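Local coordinates for pilus assembly protein CpaE (Caulobacter crescentus, PDB 4N0P) that probably takes part in pilus assembly as the receiver-like domain of a longer protein assigned ATP-binding and ATP-hydrolysing activity, at residues Ile20-Ala30 and Met47-Gly58; Ala83-Asp91 and Leu114-Val123. One frame throughout, in Å; residues are numbered along the deposited sequence. Where two conformers were deposited one is given.

Interaction 1 of 2, residues Ile20-Ala30 and Met47-Gly58; sequences IPRITIHAFCA and MSRAATIVRDGG
The Arg55 side chain runs alongside those of Phe28 and His26, all three leaving the strands in one direction, and shows how one long side chain can span two neighbours across a pair of parallel strands. Its CB rests off-centre over the Phe28 ring, 4.2 Å from the centroid, in a CH-pi contact. With CG anti to the carbonyl carbon (chi1 -70°), the extended chain carries CD alongside the ring, 3.8 Å from Phe28 CE2. The guanidinium then covers Ile53 CG2 with one face and presents an edge to His26: Arg55 NH1 stands 3.3 Å above the centre of the imidazole, the planes 83° apart. His26 ND1 itself hydrogen-bonds to the hydroxyl of Tyr66. On the reverse face of the sheet, Ile25 CD1 packs 3.8 Å from Met47 CE and against Thr52. Regular parallel pairing joins the backbones from Ile23 O to Cys29 N; beyond it, Gly58 N reaches Cys29 O from above the carbonyl plane. This is the first beta-alpha-beta unit: strand 51-55 forms the sheet edge, strand 24-28 pairs with strand 74-77 on its other side, helix 32-42 covers Val54 and Thr52, and Tyr65 of helix 58-65 meets Phe28 edge-to-face.

Interaction 2 of 2, residues Ala83-Asp91 and Leu114-Val123; sequences AQRLLHLLD and LYRELMRRGV
The helix turns carrying Leu87 and Leu118 run almost exactly parallel, their axes 2° apart in direction and 11.5 Å apart at closest approach, a separation bridged by leucine side chains. Leu118 CD2 is the meeting point: it presses on Leu90 CD1 at 3.3 Å, closer than two methyl groups normally come, with the side chains crossing at about a right angle, and it also touches Leu87 CD2. One turn earlier, Leu114 CD1 reaches Leu86 CD2 at 4.0 Å and the methyl of Ala83. These apolar branches turn in toward the sheet, where Val105 underlies Leu86 and Val123, and Tyr126 underlies Leu114 and Leu118. The arrangement belongs to the doubly wound, alternating beta-alpha fold of receiver domains, in which the helices following the third and fourth strands pack side by side on one face of the parallel sheet. Arg121 closes the partly exposed end of the seam. A bend at chi2 (-149°) swings its chain across to the other helix, where one face of the guanidinium rests on Leu87 CD2, 3.8 Å from the plane. Arg121 NH1 makes a salt bridge to Asp91 OD1 at 2.7 Å; carboxylate and guanidinium planes differ by just 12°. The same nitrogen donates a weak, strongly bent hydrogen bond to Leu87 O. On its own helix, Arg121 NE binds the anti lone pair of Glu117 OE2 at 2.8 Å, while Arg120 NH2 takes the syn lone pair of that oxygen at 3.0 Å. Glu117 meets the guanidinium of Arg121 at its edge, in plane, which helps fix its rotation, and the two positive neighbours would be expected to stabilise the negative charge of Glu117. Just beyond, Gly122 adopts positive phi in a Schellman motif that ends the helix and sends Val123 back to touch Leu90.

Along the chain the two contacts come in series: interaction 1 is complete before interaction 2 opens. Their centres lie 21 Å apart, on opposite sides of the middle of the domain, and although their nearest atoms are about 7 Å apart they do not touch. Interaction 1 pairs two strands at one edge of the five-stranded sheet, whereas interaction 2 pairs two helices over its other half. Helix 58-65 spans the gap: it begins at the last residue of the 47-58 segment, and its Leu59 packs on Leu86 and Leu90. Strand pairing and helix packing thus build one compact receiver-like domain with strand order 2-1-3-4-5.

Interaction 1 of 2, residues Ile20-Ala30 and Met47-Gly58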
loop_
_atom_site.group_PDB
_atom_site.type_symbol
_atom_site.label_atom_id
_atom_site.label_comp_id
_atom_site.label_asym_id
_atom_site.label_seq_id
_atom_site.Cartn_x
_atom_site.Cartn_y
_atom_site.Cartn_z
ATOM N N ILE A 20 -4.199 14.431 -4.226
ATOM C CA ILE A 20 -4.498 13.571 -3.096
ATOM C C ILE A 20 -4.404 14.450 -1.829
ATOM O O ILE A 20 -3.633 15.428 -1.814
ATOM C CB ILE A 20 -3.525 12.356 -3.188
ATOM C CG1 ILE A 20 -4.201 11.189 -3.980
ATOM C CG2 ILE A 20 -3.054 11.843 -1.822
ATOM C CD1 ILE A 20 -4.415 11.375 -5.446
ATOM N N PRO A 21 -5.210 14.174 -0.772
ATOM C CA PRO A 21 -5.170 15.046 0.412
ATOM C C PRO A 21 -3.887 14.913 1.219
ATOM O O PRO A 21 -3.018 14.111 0.877
ATOM C CB PRO A 21 -6.389 14.621 1.221
ATOM C CG PRO A 21 -6.674 13.284 0.794
ATOM C CD PRO A 21 -6.244 13.121 -0.625
ATOM N N ARG A 22 -3.714 15.760 2.233
ATOM C CA ARG A 22 -2.476 15.724 3.001
ATOM C C ARG A 22 -2.494 14.501 3.919
ATOM O O ARG A 22 -3.196 14.456 4.910
ATOM C CB ARG A 22 -2.229 17.023 3.769
ATOM C CG ARG A 22 -0.844 17.069 4.399
ATOM C CD ARG A 22 -0.559 18.414 5.009
ATOM N NE ARG A 22 -1.501 18.744 6.077
ATOM C CZ ARG A 22 -1.512 19.901 6.729
ATOM N NH1 ARG A 22 -0.628 20.850 6.428
ATOM N NH2 ARG A 22 -2.410 20.125 7.682
ATOM N N ILE A 23 -1.728 13.508 3.536
ATOM C CA ILE A 23 -1.614 12.240 4.238
ATOM C C ILE A 23 -0.149 11.834 4.282
ATOM O O ILE A 23 0.690 12.388 3.563
ATOM C CB ILE A 23 -2.478 11.139 3.530
ATOM C CG1 ILE A 23 -2.025 10.912 2.050
ATOM C CG2 ILE A 23 -3.996 11.407 3.633
ATOM C CD1 ILE A 23 -2.582 9.661 1.412
ATOM N N THR A 24 0.150 10.862 5.134
ATOM C CA THR A 24 1.478 10.250 5.211
ATOM C C THR A 24 1.333 8.836 4.690
ATOM O O THR A 24 0.390 8.126 5.085
ATOM C CB THR A 24 2.048 10.295 6.631
ATOM O OG1 THR A 24 1.031 9.831 7.540
ATOM C CG2 THR A 24 2.485 11.691 7.032
ATOM N N ILE A 25 2.218 8.442 3.765
ATOM C CA ILE A 25 2.206 7.116 3.167
ATOM C C ILE A 25 3.533 6.430 3.446
ATOM O O ILE A 25 4.565 7.014 3.144
ATOM C CB ILE A 25 1.973 7.152 1.617
ATOM C CG1 ILE A 25 0.671 7.873 1.207
ATOM C CG2 ILE A 25 2.069 5.715 1.016
ATOM C CD1 ILE A 25 0.581 8.181 -0.350
ATOM N N HIS A 26 3.518 5.224 3.992
ATOM C CA HIS A 26 4.739 4.427 4.171
ATOM C C HIS A 26 4.620 3.227 3.270
ATOM O O HIS A 26 3.665 2.455 3.422
ATOM C CB HIS A 26 4.945 3.978 5.626
ATOM C CG HIS A 26 5.280 5.076 6.597
ATOM N ND1 HIS A 26 5.414 4.809 7.953
ATOM C CD2 HIS A 26 5.474 6.401 6.380
ATOM C CE1 HIS A 26 5.662 5.982 8.521
ATOM N NE2 HIS A 26 5.730 6.966 7.611
ATOM N N ALA A 27 5.554 3.070 2.309
ATOM C CA ALA A 27 5.483 1.930 1.419
ATOM C C ALA A 27 6.652 0.995 1.749
ATOM O O ALA A 27 7.799 1.407 1.718
ATOM C CB ALA A 27 5.535 2.399 -0.046
ATOM N N PHE A 28 6.360 -0.226 2.128
ATOM C CA PHE A 28 7.388 -1.244 2.430
ATOM C C PHE A 28 7.388 -2.188 1.285
ATOM O O PHE A 28 6.517 -3.058 1.220
ATOM C CB PHE A 28 7.086 -1.975 3.761
ATOM C CG PHE A 28 7.275 -1.116 4.981
ATOM C CD1 PHE A 28 6.264 -0.266 5.418
ATOM C CD2 PHE A 28 8.441 -1.198 5.736
ATOM C CE1 PHE A 28 6.448 0.540 6.538
ATOM C CE2 PHE A 28 8.615 -0.401 6.860
ATOM C CZ PHE A 28 7.621 0.474 7.247
ATOM N N CYS A 29 8.307 -1.970 0.326
ATOM C CA CYS A 29 8.388 -2.775 -0.906
ATOM C C CYS A 29 9.335 -3.937 -0.747
ATOM O O CYS A 29 10.277 -3.882 0.039
ATOM C CB CYS A 29 8.796 -1.910 -2.096
ATOM S SG CYS A 29 7.853 -0.373 -2.239
ATOM N N ALA A 30 9.122 -4.948 -1.556
ATOM C CA ALA A 30 9.982 -6.138 -1.567
ATOM C C ALA A 30 10.637 -6.307 -2.933
ATOM O O ALA A 30 11.603 -7.078 -3.057
ATOM C CB ALA A 30 9.159 -7.380 -1.218
ATOM N N MET A 47 0.465 14.389 -6.168
ATOM C CA MET A 47 0.815 13.733 -4.894
ATOM C C MET A 47 1.659 14.615 -3.999
ATOM O O MET A 47 2.168 14.118 -2.966
ATOM C CB MET A 47 1.575 12.434 -5.191
ATOM C CG MET A 47 0.732 11.395 -5.894
ATOM S SD MET A 47 -0.381 10.539 -4.741
ATOM C CE MET A 47 0.813 9.357 -4.000
ATOM N N SER A 48 1.812 15.926 -4.349
ATOM C CA SER A 48 2.711 16.784 -3.590
ATOM C C SER A 48 2.263 17.063 -2.136
ATOM O O SER A 48 3.137 17.412 -1.343
ATOM C CB SER A 48 3.017 18.082 -4.330
ATOM O OG SER A 48 1.845 18.858 -4.382
ATOM N N ARG A 49 0.989 16.876 -1.761
ATOM C CA ARG A 49 0.581 17.053 -0.336
ATOM C C ARG A 49 0.793 15.739 0.446
ATOM O O ARG A 49 0.658 15.733 1.672
ATOM C CB ARG A 49 -0.887 17.493 -0.197
ATOM C CG ARG A 49 -1.138 18.976 -0.397
ATOM C CD ARG A 49 -2.613 19.311 -0.207
ATOM N NE ARG A 49 -2.880 20.700 -0.590
ATOM C CZ ARG A 49 -4.081 21.199 -0.880
ATOM N NH1 ARG A 49 -5.155 20.417 -0.867
ATOM N NH2 ARG A 49 -4.211 22.477 -1.211
ATOM N N ALA A 50 1.021 14.612 -0.253
ATOM C CA ALA A 50 1.261 13.343 0.434
ATOM C C ALA A 50 2.735 13.200 0.747
ATOM O O ALA A 50 3.583 13.367 -0.140
ATOM C CB ALA A 50 0.790 12.166 -0.394
ATOM N N ALA A 51 3.060 12.922 1.996
ATOM C CA ALA A 51 4.457 12.664 2.350
ATOM C C ALA A 51 4.648 11.163 2.176
ATOM O O ALA A 51 4.078 10.402 2.957
ATOM C CB ALA A 51 4.723 13.112 3.788
ATOM N N THR A 52 5.353 10.724 1.116
ATOM C CA THR A 52 5.507 9.286 0.844
ATOM C C THR A 52 6.926 8.831 1.119
ATOM O O THR A 52 7.859 9.388 0.534
ATOM C CB THR A 52 5.144 8.967 -0.642
ATOM O OG1 THR A 52 3.853 9.492 -0.963
ATOM C CG2 THR A 52 5.218 7.459 -0.968
ATOM N N ILE A 53 7.086 7.817 1.960
ATOM C CA ILE A 53 8.393 7.249 2.303
ATOM C C ILE A 53 8.419 5.816 1.836
ATOM O O ILE A 53 7.583 5.005 2.244
ATOM C CB ILE A 53 8.679 7.331 3.833
ATOM C CG1 ILE A 53 8.588 8.774 4.371
ATOM C CG2 ILE A 53 10.077 6.743 4.139
ATOM C CD1 ILE A 53 8.333 8.773 5.879
ATOM N N VAL A 54 9.409 5.493 0.970
ATOM C CA VAL A 54 9.551 4.137 0.476
ATOM C C VAL A 54 10.657 3.424 1.331
ATOM O O VAL A 54 11.733 3.996 1.583
ATOM C CB VAL A 54 9.792 4.160 -1.059
ATOM C CG1 VAL A 54 9.922 2.758 -1.623
ATOM C CG2 VAL A 54 8.642 4.879 -1.754
ATOM N N ARG A 55 10.310 2.271 1.915
ATOM C CA ARG A 55 11.235 1.502 2.758
ATOM C C ARG A 55 11.413 0.089 2.192
ATOM O O ARG A 55 10.594 -0.373 1.394
ATOM C CB ARG A 55 10.790 1.478 4.230
ATOM C CG ARG A 55 10.952 2.839 4.900
ATOM C CD ARG A 55 10.473 2.815 6.319
ATOM N NE ARG A 55 10.812 4.069 6.973
ATOM C CZ ARG A 55 9.934 4.990 7.329
ATOM N NH1 ARG A 55 8.638 4.800 7.112
ATOM N NH2 ARG A 55 10.342 6.115 7.895
ATOM N N ASP A 56 12.514 -0.585 2.587
ATOM C CA ASP A 56 12.799 -1.934 2.100
ATOM C C ASP A 56 12.399 -2.956 3.148
ATOM O O ASP A 56 12.085 -2.589 4.284
ATOM C CB ASP A 56 14.302 -2.075 1.745
ATOM C CG ASP A 56 15.269 -1.847 2.901
ATOM O OD1 ASP A 56 14.920 -1.082 3.829
ATOM O OD2 ASP A 56 16.398 -2.398 2.850
ATOM N N GLY A 57 12.448 -4.223 2.770
ATOM C CA GLY A 57 12.158 -5.316 3.685
ATOM C C GLY A 57 10.735 -5.805 3.682
ATOM O O GLY A 57 10.400 -6.669 4.499
ATOM N N GLY A 58 9.904 -5.219 2.810
ATOM C CA GLY A 58 8.505 -5.595 2.622
ATOM C C GLY A 58 7.634 -5.650 3.858
ATOM O O GLY A 58 7.930 -5.003 4.865
HETATM O O HOH W 1 -1.103 15.734 -2.890
HETATM O O HOH W 2 -5.061 17.771 -2.241
#

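Interaction 2 of 2, residues Ala83-Asp91 and Leu114-Val123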
loop_
_atom_site.group_PDB
_atom_site.type_symbol
_atom_site.label_atom_id
_atom_site.label_comp_id
_atom_site.label_asym_id
_atom_site.label_seq_id
_atom_site.Cartn_x
_atom_site.Cartn_y
_atom_site.Cartn_z
ATOM N N ALA A 83 0.993 -16.220 -0.839
ATOM C CA ALA A 83 -0.295 -15.959 -0.222
ATOM C C ALA A 83 -0.404 -16.356 1.257
ATOM O O ALA A 83 -0.875 -15.532 2.049
ATOM C CB ALA A 83 -1.402 -16.629 -1.014
ATOM N N GLN A 84 0.014 -17.581 1.644
ATOM C CA GLN A 84 -0.117 -18.028 3.039
ATOM C C GLN A 84 0.700 -17.155 4.002
ATOM O O GLN A 84 0.190 -16.762 5.048
ATOM C CB GLN A 84 0.266 -19.516 3.190
ATOM C CG GLN A 84 -0.036 -20.123 4.572
ATOM C CD GLN A 84 -1.481 -20.001 5.004
ATOM O OE1 GLN A 84 -2.403 -20.481 4.338
ATOM N NE2 GLN A 84 -1.710 -19.347 6.132
ATOM N N ARG A 85 1.951 -16.832 3.642
ATOM C CA ARG A 85 2.817 -16.003 4.479
ATOM C C ARG A 85 2.280 -14.555 4.530
ATOM O O ARG A 85 2.304 -13.926 5.591
ATOM C CB ARG A 85 4.261 -16.056 3.950
ATOM C CG ARG A 85 5.272 -15.325 4.822
ATOM C CD ARG A 85 5.820 -16.139 5.980
ATOM N NE ARG A 85 6.915 -15.392 6.600
ATOM C CZ ARG A 85 7.047 -15.180 7.905
ATOM N NH1 ARG A 85 6.173 -15.695 8.762
ATOM N NH2 ARG A 85 8.067 -14.469 8.365
ATOM N N LEU A 86 1.749 -14.063 3.397
ATOM C CA LEU A 86 1.154 -12.723 3.319
ATOM C C LEU A 86 -0.005 -12.615 4.322
ATOM O O LEU A 86 -0.043 -11.687 5.127
ATOM C CB LEU A 86 0.682 -12.417 1.863
ATOM C CG LEU A 86 -0.260 -11.208 1.672
ATOM C CD1 LEU A 86 0.437 -9.939 1.987
ATOM C CD2 LEU A 86 -0.763 -11.125 0.246
ATOM N N LEU A 87 -0.920 -13.578 4.312
ATOM C CA LEU A 87 -2.068 -13.503 5.216
ATOM C C LEU A 87 -1.671 -13.584 6.682
ATOM O O LEU A 87 -2.166 -12.783 7.481
ATOM C CB LEU A 87 -3.102 -14.567 4.851
ATOM C CG LEU A 87 -3.725 -14.312 3.493
ATOM C CD1 LEU A 87 -4.370 -15.568 2.934
ATOM C CD2 LEU A 87 -4.652 -13.117 3.531
ATOM N N HIS A 88 -0.726 -14.469 7.030
ATOM C CA HIS A 88 -0.248 -14.573 8.410
ATOM C C HIS A 88 0.397 -13.243 8.884
ATOM O O HIS A 88 0.140 -12.760 9.991
ATOM C CB HIS A 88 0.756 -15.734 8.526
ATOM C CG HIS A 88 1.428 -15.808 9.863
ATOM N ND1 HIS A 88 0.747 -16.241 10.992
ATOM C CD2 HIS A 88 2.699 -15.494 10.212
ATOM C CE1 HIS A 88 1.617 -16.160 11.991
ATOM N NE2 HIS A 88 2.808 -15.720 11.571
ATOM N N LEU A 89 1.213 -12.640 8.023
ATOM C CA LEU A 89 1.874 -11.383 8.359
ATOM C C LEU A 89 0.874 -10.235 8.443
ATOM O O LEU A 89 1.067 -9.337 9.260
ATOM C CB LEU A 89 2.978 -11.071 7.353
ATOM C CG LEU A 89 4.243 -11.943 7.430
ATOM C CD1 LEU A 89 5.035 -11.840 6.157
ATOM C CD2 LEU A 89 5.106 -11.550 8.579
ATOM N N LEU A 90 -0.216 -10.280 7.649
ATOM C CA LEU A 90 -1.257 -9.236 7.722
ATOM C C LEU A 90 -1.990 -9.290 9.067
ATOM O O LEU A 90 -2.339 -8.237 9.613
ATOM C CB LEU A 90 -2.248 -9.312 6.553
ATOM C CG LEU A 90 -1.723 -8.795 5.214
ATOM C CD1 LEU A 90 -2.667 -9.129 4.120
ATOM C CD2 LEU A 90 -1.502 -7.289 5.225
ATOM N N ASP A 91 -2.162 -10.505 9.630
ATOM C CA ASP A 91 -2.742 -10.690 10.973
ATOM C C ASP A 91 -1.841 -9.987 12.018
ATOM O O ASP A 91 -2.330 -9.240 12.866
ATOM C CB ASP A 91 -2.890 -12.201 11.296
ATOM C CG ASP A 91 -3.986 -12.982 10.569
ATOM O OD1 ASP A 91 -4.976 -12.353 10.119
ATOM O OD2 ASP A 91 -3.865 -14.224 10.473
ATOM N N LEU A 114 -7.358 -14.993 -3.141
ATOM C CA LEU A 114 -6.522 -14.101 -2.341
ATOM C C LEU A 114 -7.205 -12.739 -2.205
ATOM O O LEU A 114 -7.293 -12.211 -1.107
ATOM C CB LEU A 114 -5.129 -13.938 -3.005
ATOM C CG LEU A 114 -4.163 -12.968 -2.297
ATOM C CD1 LEU A 114 -3.900 -13.407 -0.830
ATOM C CD2 LEU A 114 -2.875 -12.809 -3.095
ATOM N N TYR A 115 -7.655 -12.165 -3.330
ATOM C CA TYR A 115 -8.315 -10.870 -3.358
ATOM C C TYR A 115 -9.521 -10.850 -2.396
ATOM O O TYR A 115 -9.644 -9.940 -1.567
ATOM C CB TYR A 115 -8.768 -10.547 -4.783
ATOM C CG TYR A 115 -9.429 -9.196 -4.897
ATOM C CD1 TYR A 115 -8.688 -8.017 -4.798
ATOM C CD2 TYR A 115 -10.806 -9.087 -5.054
ATOM C CE1 TYR A 115 -9.297 -6.768 -4.908
ATOM C CE2 TYR A 115 -11.425 -7.842 -5.161
ATOM C CZ TYR A 115 -10.666 -6.687 -5.097
ATOM O OH TYR A 115 -11.296 -5.472 -5.191
ATOM N N ARG A 116 -10.383 -11.869 -2.486
ATOM C CA ARG A 116 -11.570 -11.968 -1.639
ATOM C C ARG A 116 -11.196 -11.969 -0.154
ATOM O O ARG A 116 -11.823 -11.257 0.639
ATOM C CB ARG A 116 -12.350 -13.254 -1.989
ATOM C CG ARG A 116 -13.701 -13.356 -1.318
ATOM C CD ARG A 116 -14.293 -14.737 -1.544
ATOM N NE ARG A 116 -14.631 -14.977 -2.951
ATOM C CZ ARG A 116 -14.059 -15.901 -3.721
ATOM N NH1 ARG A 116 -13.105 -16.680 -3.236
ATOM N NH2 ARG A 116 -14.448 -16.059 -4.975
ATOM N N GLU A 117 -10.187 -12.765 0.211
ATOM C CA GLU A 117 -9.728 -12.903 1.588
ATOM C C GLU A 117 -9.191 -11.560 2.100
ATOM O O GLU A 117 -9.534 -11.159 3.213
ATOM C CB GLU A 117 -8.662 -14.004 1.675
ATOM C CG GLU A 117 -8.213 -14.355 3.088
ATOM C CD GLU A 117 -9.270 -14.621 4.147
ATOM O OE1 GLU A 117 -10.352 -15.160 3.816
ATOM O OE2 GLU A 117 -9.000 -14.295 5.325
ATOM N N LEU A 118 -8.376 -10.867 1.283
ATOM C CA LEU A 118 -7.823 -9.557 1.662
ATOM C C LEU A 118 -8.948 -8.550 1.921
ATOM O O LEU A 118 -8.913 -7.847 2.933
ATOM C CB LEU A 118 -6.866 -9.009 0.550
ATOM C CG LEU A 118 -5.554 -9.780 0.329
ATOM C CD1 LEU A 118 -4.747 -9.182 -0.813
ATOM C CD2 LEU A 118 -4.739 -9.883 1.616
ATOM N N MET A 119 -9.963 -8.512 1.040
ATOM C CA MET A 119 -11.087 -7.576 1.170
ATOM C C MET A 119 -11.882 -7.883 2.446
ATOM O O MET A 119 -12.240 -6.959 3.169
ATOM C CB MET A 119 -11.994 -7.622 -0.067
ATOM C CG MET A 119 -11.358 -7.061 -1.327
ATOM S SD MET A 119 -10.612 -5.374 -1.232
ATOM C CE MET A 119 -8.881 -5.785 -1.062
ATOM N N ARG A 120 -12.084 -9.177 2.757
ATOM C CA ARG A 120 -12.772 -9.623 3.971
ATOM C C ARG A 120 -12.007 -9.177 5.240
ATOM O O ARG A 120 -12.648 -8.849 6.253
ATOM C CB ARG A 120 -12.931 -11.145 3.969
ATOM C CG ARG A 120 -14.006 -11.648 4.911
ATOM C CD ARG A 120 -14.034 -13.171 4.966
ATOM N NE ARG A 120 -12.783 -13.745 5.487
ATOM C CZ ARG A 120 -12.518 -13.927 6.779
ATOM N NH1 ARG A 120 -13.411 -13.591 7.702
ATOM N NH2 ARG A 120 -11.358 -14.445 7.157
ATOM N N ARG A 121 -10.655 -9.159 5.178
ATOM C CA ARG A 121 -9.809 -8.744 6.298
ATOM C C ARG A 121 -9.755 -7.216 6.475
ATOM O O ARG A 121 -9.160 -6.737 7.452
ATOM C CB ARG A 121 -8.390 -9.284 6.129
ATOM C CG ARG A 121 -8.370 -10.780 6.150
ATOM C CD ARG A 121 -7.095 -11.304 6.709
ATOM N NE ARG A 121 -7.134 -12.761 6.708
ATOM C CZ ARG A 121 -6.129 -13.538 7.080
ATOM N NH1 ARG A 121 -4.987 -13.005 7.486
ATOM N NH2 ARG A 121 -6.255 -14.855 7.040
ATOM N N GLY A 122 -10.359 -6.462 5.555
ATOM C CA GLY A 122 -10.374 -5.007 5.655
ATOM C C GLY A 122 -9.259 -4.291 4.921
ATOM O O GLY A 122 -9.105 -3.081 5.090
ATOM N N VAL A 123 -8.481 -5.020 4.084
ATOM C CA VAL A 123 -7.459 -4.416 3.216
ATOM C C VAL A 123 -8.212 -3.492 2.244
ATOM O O VAL A 123 -9.238 -3.893 1.680
ATOM C CB VAL A 123 -6.594 -5.493 2.502
ATOM C CG1 VAL A 123 -5.761 -4.889 1.373
ATOM C CG2 VAL A 123 -5.704 -6.248 3.506
#